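Local coordinates for serine acetyltransferase (Entamoeba histolytica, PDB 3Q1X), which probably catalyses the transfer of an acetyl group to the hydroxyl of L-serine, a step of cysteine biosynthesis, at residues L38-K43 and L65-D70. Residues are numbered along the deposited sequence; the frame is centred on the assembly and turned at random.
Sequences LQKLRK and LTKLVD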
ATOM      1  N   LEU A  38      -5.217  15.495   2.854  1.00 19.96           N
ATOM      2  CA  LEU A  38      -4.298  15.700   1.735  1.00 19.92           C
ATOM      3  C   LEU A  38      -4.906  16.571   0.635  1.00 20.27           C
ATOM      4  O   LEU A  38      -4.247  17.487   0.161  1.00 20.57           O
ATOM      5  CB  LEU A  38      -3.817  14.366   1.149  1.00 19.65           C
ATOM      6  CG  LEU A  38      -2.725  14.406   0.067  1.00 18.82           C
ATOM      7  CD1 LEU A  38      -1.433  15.078   0.568  1.00 18.23           C
ATOM      8  CD2 LEU A  38      -2.437  12.994  -0.440  1.00 17.98           C
ATOM      9  N   GLN A  39      -6.153  16.294   0.259  1.00 20.72           N
ATOM     10  CA  GLN A  39      -6.869  17.070  -0.764  1.00 21.16           C
ATOM     11  C   GLN A  39      -6.825  18.564  -0.439  1.00 21.34           C
ATOM     12  O   GLN A  39      -6.455  19.387  -1.283  1.00 21.44           O
ATOM     13  CB  GLN A  39      -8.318  16.571  -0.876  1.00 21.76           C
ATOM     14  CG  GLN A  39      -9.158  17.245  -1.957  1.00 22.13           C
ATOM     15  CD  GLN A  39      -8.911  16.692  -3.347  1.00 23.82           C
ATOM     16  OE1 GLN A  39      -8.069  15.820  -3.545  1.00 23.74           O
ATOM     17  NE2 GLN A  39      -9.651  17.201  -4.321  1.00 25.14           N
ATOM     18  N   LYS A  40      -7.171  18.891   0.803  1.00 21.19           N
ATOM     19  CA  LYS A  40      -7.223  20.273   1.271  1.00 21.57           C
ATOM     20  C   LYS A  40      -5.842  20.909   1.389  1.00 21.29           C
ATOM     21  O   LYS A  40      -5.637  22.017   0.909  1.00 21.38           O
ATOM     22  CB  LYS A  40      -8.012  20.381   2.583  1.00 22.24           C
ATOM     23  CG  LYS A  40      -9.527  20.182   2.425  1.00 23.85           C
ATOM     24  CD  LYS A  40     -10.030  20.841   1.146  1.00 27.16           C
ATOM     25  CE  LYS A  40     -11.534  20.730   0.978  1.00 28.64           C
ATOM     26  NZ  LYS A  40     -11.885  20.905  -0.459  1.00 28.98           N
ATOM     27  N   LEU A  41      -4.894  20.201   2.000  1.00 20.83           N
ATOM     28  CA  LEU A  41      -3.563  20.756   2.225  1.00 20.96           C
ATOM     29  C   LEU A  41      -2.796  20.962   0.917  1.00 21.16           C
ATOM     30  O   LEU A  41      -2.010  21.910   0.800  1.00 21.24           O
ATOM     31  CB  LEU A  41      -2.758  19.903   3.204  1.00 20.74           C
ATOM     32  CG  LEU A  41      -3.148  19.927   4.686  1.00 20.98           C
ATOM     33  CD1 LEU A  41      -2.546  18.741   5.420  1.00 19.89           C
ATOM     34  CD2 LEU A  41      -2.720  21.235   5.343  1.00 20.91           C
ATOM     35  N   ARG A  42      -3.042  20.084  -0.056  1.00 21.47           N
ATOM     36  CA  ARG A  42      -2.479  20.242  -1.407  1.00 22.16           C
ATOM     37  C   ARG A  42      -2.886  21.595  -2.021  1.00 22.07           C
ATOM     38  O   ARG A  42      -2.045  22.314  -2.559  1.00 22.35           O
ATOM     39  CB  ARG A  42      -2.839  19.045  -2.321  1.00 21.98           C
ATOM     40  CG  ARG A  42      -2.211  17.703  -1.862  1.00 24.09           C
ATOM     41  CD  ARG A  42      -1.812  16.679  -2.944  1.00 27.27           C
ATOM     42  NE  ARG A  42      -2.931  16.095  -3.674  1.00 25.76           N
ATOM     43  CZ  ARG A  42      -2.933  14.931  -4.339  1.00 23.63           C
ATOM     44  NH1 ARG A  42      -1.888  14.097  -4.361  1.00 22.30           N
ATOM     45  NH2 ARG A  42      -4.029  14.577  -4.978  1.00 23.44           N
ATOM     46  N   LYS A  43      -4.169  21.943  -1.899  1.00 22.53           N
ATOM     47  CA  LYS A  43      -4.711  23.191  -2.448  1.00 23.54           C
ATOM     48  C   LYS A  43      -4.175  24.413  -1.714  1.00 23.48           C
ATOM     49  O   LYS A  43      -3.838  25.428  -2.337  1.00 23.44           O
ATOM     50  CB  LYS A  43      -6.245  23.186  -2.411  1.00 23.69           C
ATOM     51  CG  LYS A  43      -6.871  22.274  -3.457  1.00 25.19           C
ATOM     52  CD  LYS A  43      -8.387  22.372  -3.492  1.00 27.16           C
ATOM     53  CE  LYS A  43      -8.920  21.725  -4.762  1.00 30.61           C
ATOM     54  NZ  LYS A  43     -10.347  21.330  -4.647  1.00 32.08           N
ATOM     55  N   LEU A  65      -8.914  26.625   3.466  1.00 24.08           N
ATOM     56  CA  LEU A  65      -8.378  26.544   4.819  1.00 23.72           C
ATOM     57  C   LEU A  65      -9.503  26.369   5.844  1.00 23.31           C
ATOM     58  O   LEU A  65      -9.360  25.605   6.805  1.00 23.03           O
ATOM     59  CB  LEU A  65      -7.511  27.769   5.139  1.00 23.79           C
ATOM     60  CG  LEU A  65      -6.782  27.768   6.480  1.00 24.47           C
ATOM     61  CD1 LEU A  65      -5.971  26.493   6.668  1.00 24.60           C
ATOM     62  CD2 LEU A  65      -5.892  28.999   6.609  1.00 23.89           C
ATOM     63  N   THR A  66     -10.617  27.072   5.623  1.00 22.79           N
ATOM     64  CA  THR A  66     -11.821  26.960   6.453  1.00 23.31           C
ATOM     65  C   THR A  66     -12.404  25.547   6.403  1.00 22.92           C
ATOM     66  O   THR A  66     -12.758  24.982   7.442  1.00 22.84           O
ATOM     67  CB  THR A  66     -12.892  28.001   6.017  1.00 23.18           C
ATOM     68  OG1 THR A  66     -12.335  29.315   6.139  1.00 23.80           O
ATOM     69  CG2 THR A  66     -14.162  27.911   6.886  1.00 24.12           C
ATOM     70  N   LYS A  67     -12.504  24.984   5.198  1.00 22.70           N
ATOM     71  CA  LYS A  67     -13.017  23.622   5.038  1.00 23.26           C
ATOM     72  C   LYS A  67     -12.156  22.623   5.798  1.00 22.75           C
ATOM     73  O   LYS A  67     -12.686  21.746   6.487  1.00 22.97           O
ATOM     74  CB  LYS A  67     -13.115  23.224   3.564  1.00 23.54           C
ATOM     75  CG  LYS A  67     -14.197  23.949   2.791  1.00 25.81           C
ATOM     76  CD  LYS A  67     -14.565  23.162   1.535  1.00 28.58           C
ATOM     77  CE  LYS A  67     -14.822  24.069   0.336  1.00 31.24           C
ATOM     78  NZ  LYS A  67     -16.011  24.945   0.506  1.00 32.08           N
ATOM     79  N   LEU A  68     -10.838  22.769   5.680  1.00 22.61           N
ATOM     80  CA  LEU A  68      -9.887  21.936   6.427  1.00 22.98           C
ATOM     81  C   LEU A  68     -10.008  22.109   7.940  1.00 23.16           C
ATOM     82  O   LEU A  68     -10.064  21.123   8.677  1.00 22.75           O
ATOM     83  CB  LEU A  68      -8.444  22.208   5.993  1.00 23.07           C
ATOM     84  CG  LEU A  68      -7.374  21.297   6.618  1.00 24.50           C
ATOM     85  CD1 LEU A  68      -7.532  19.829   6.211  1.00 25.99           C
ATOM     86  CD2 LEU A  68      -5.991  21.799   6.301  1.00 25.84           C
ATOM     87  N   VAL A  69     -10.029  23.362   8.395  1.00 23.34           N
ATOM     88  CA  VAL A  69     -10.170  23.674   9.813  1.00 23.92           C
ATOM     89  C   VAL A  69     -11.457  23.072  10.385  1.00 23.69           C
ATOM     90  O   VAL A  69     -11.443  22.450  11.446  1.00 24.02           O
ATOM     91  CB  VAL A  69     -10.100  25.216  10.062  1.00 23.75           C
ATOM     92  CG1 VAL A  69     -10.838  25.613  11.339  1.00 24.83           C
ATOM     93  CG2 VAL A  69      -8.652  25.668  10.108  1.00 25.54           C
ATOM     94  N   ASP A  70     -12.565  23.243   9.673  1.00 23.84           N
ATOM     95  CA  ASP A  70     -13.840  22.712  10.152  1.00 23.98           C
ATOM     96  C   ASP A  70     -13.805  21.185  10.260  1.00 23.15           C
ATOM     97  O   ASP A  70     -14.325  20.621  11.225  1.00 22.53           O
ATOM     98  CB  ASP A  70     -15.001  23.187   9.276  1.00 24.72           C
ATOM     99  CG  ASP A  70     -15.348  24.659   9.500  1.00 26.51           C
ATOM    100  OD1 ASP A  70     -15.040  25.217  10.579  1.00 30.24           O
ATOM    101  OD2 ASP A  70     -15.953  25.264   8.590  1.00 29.56           O
TER
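K40 and L68 mark the closest backbone approach of two roughly antiparallel helices, with their CA atoms 6.0 Å apart. The local axes come within 9.4 Å and make an angle of 148° between their N-to-C directions. Both segments belong to the helical N-terminal part of the chain, which precedes the left-handed beta-helix of the hexapeptide-repeat transferases. Segment 38-43 lies on helix 36-45 and segment 65-70 on helix 59-79. No hydrogen bond joins them, and the contact rests on four side chains.

L68 points at the other helix and is met by two residues. Its CD1 branch lies against the aliphatic root of K40, 3.7 Å from K40 CB. Its CD2 branch turns to L41. L68 CG stands anti to the backbone N (chi1 -175°), and the fork at CG then sends one methyl to each neighbour. L41 and L68 are both buried. L41 also touches I134 and I138 of helix 128-144. Through L41 the contact joins the packing against that helix. On helix 59-79, L65 and V69 turn instead to helices 2-18 and 82-113.

The outer side of the contact is made by two lysines. The K40 chain bends at chi2 (-39°) and brings CE to 3.9 Å from K67 CB. K67 sets off with its CB facing helix 36-45, bends at chi3 and chi4 carry the rest of the chain off from it, and K67 is exposed. The two NZ atoms, of K40 and K67, stay 5.9 Å apart. K40 NZ forms a salt bridge with E64, one turn before L68, which probably offsets the like charges. The tightest touch is between methyls: L41 CD2 and L68 CD2 meet at 3.5 Å, with the two side chains crossing at about a right angle.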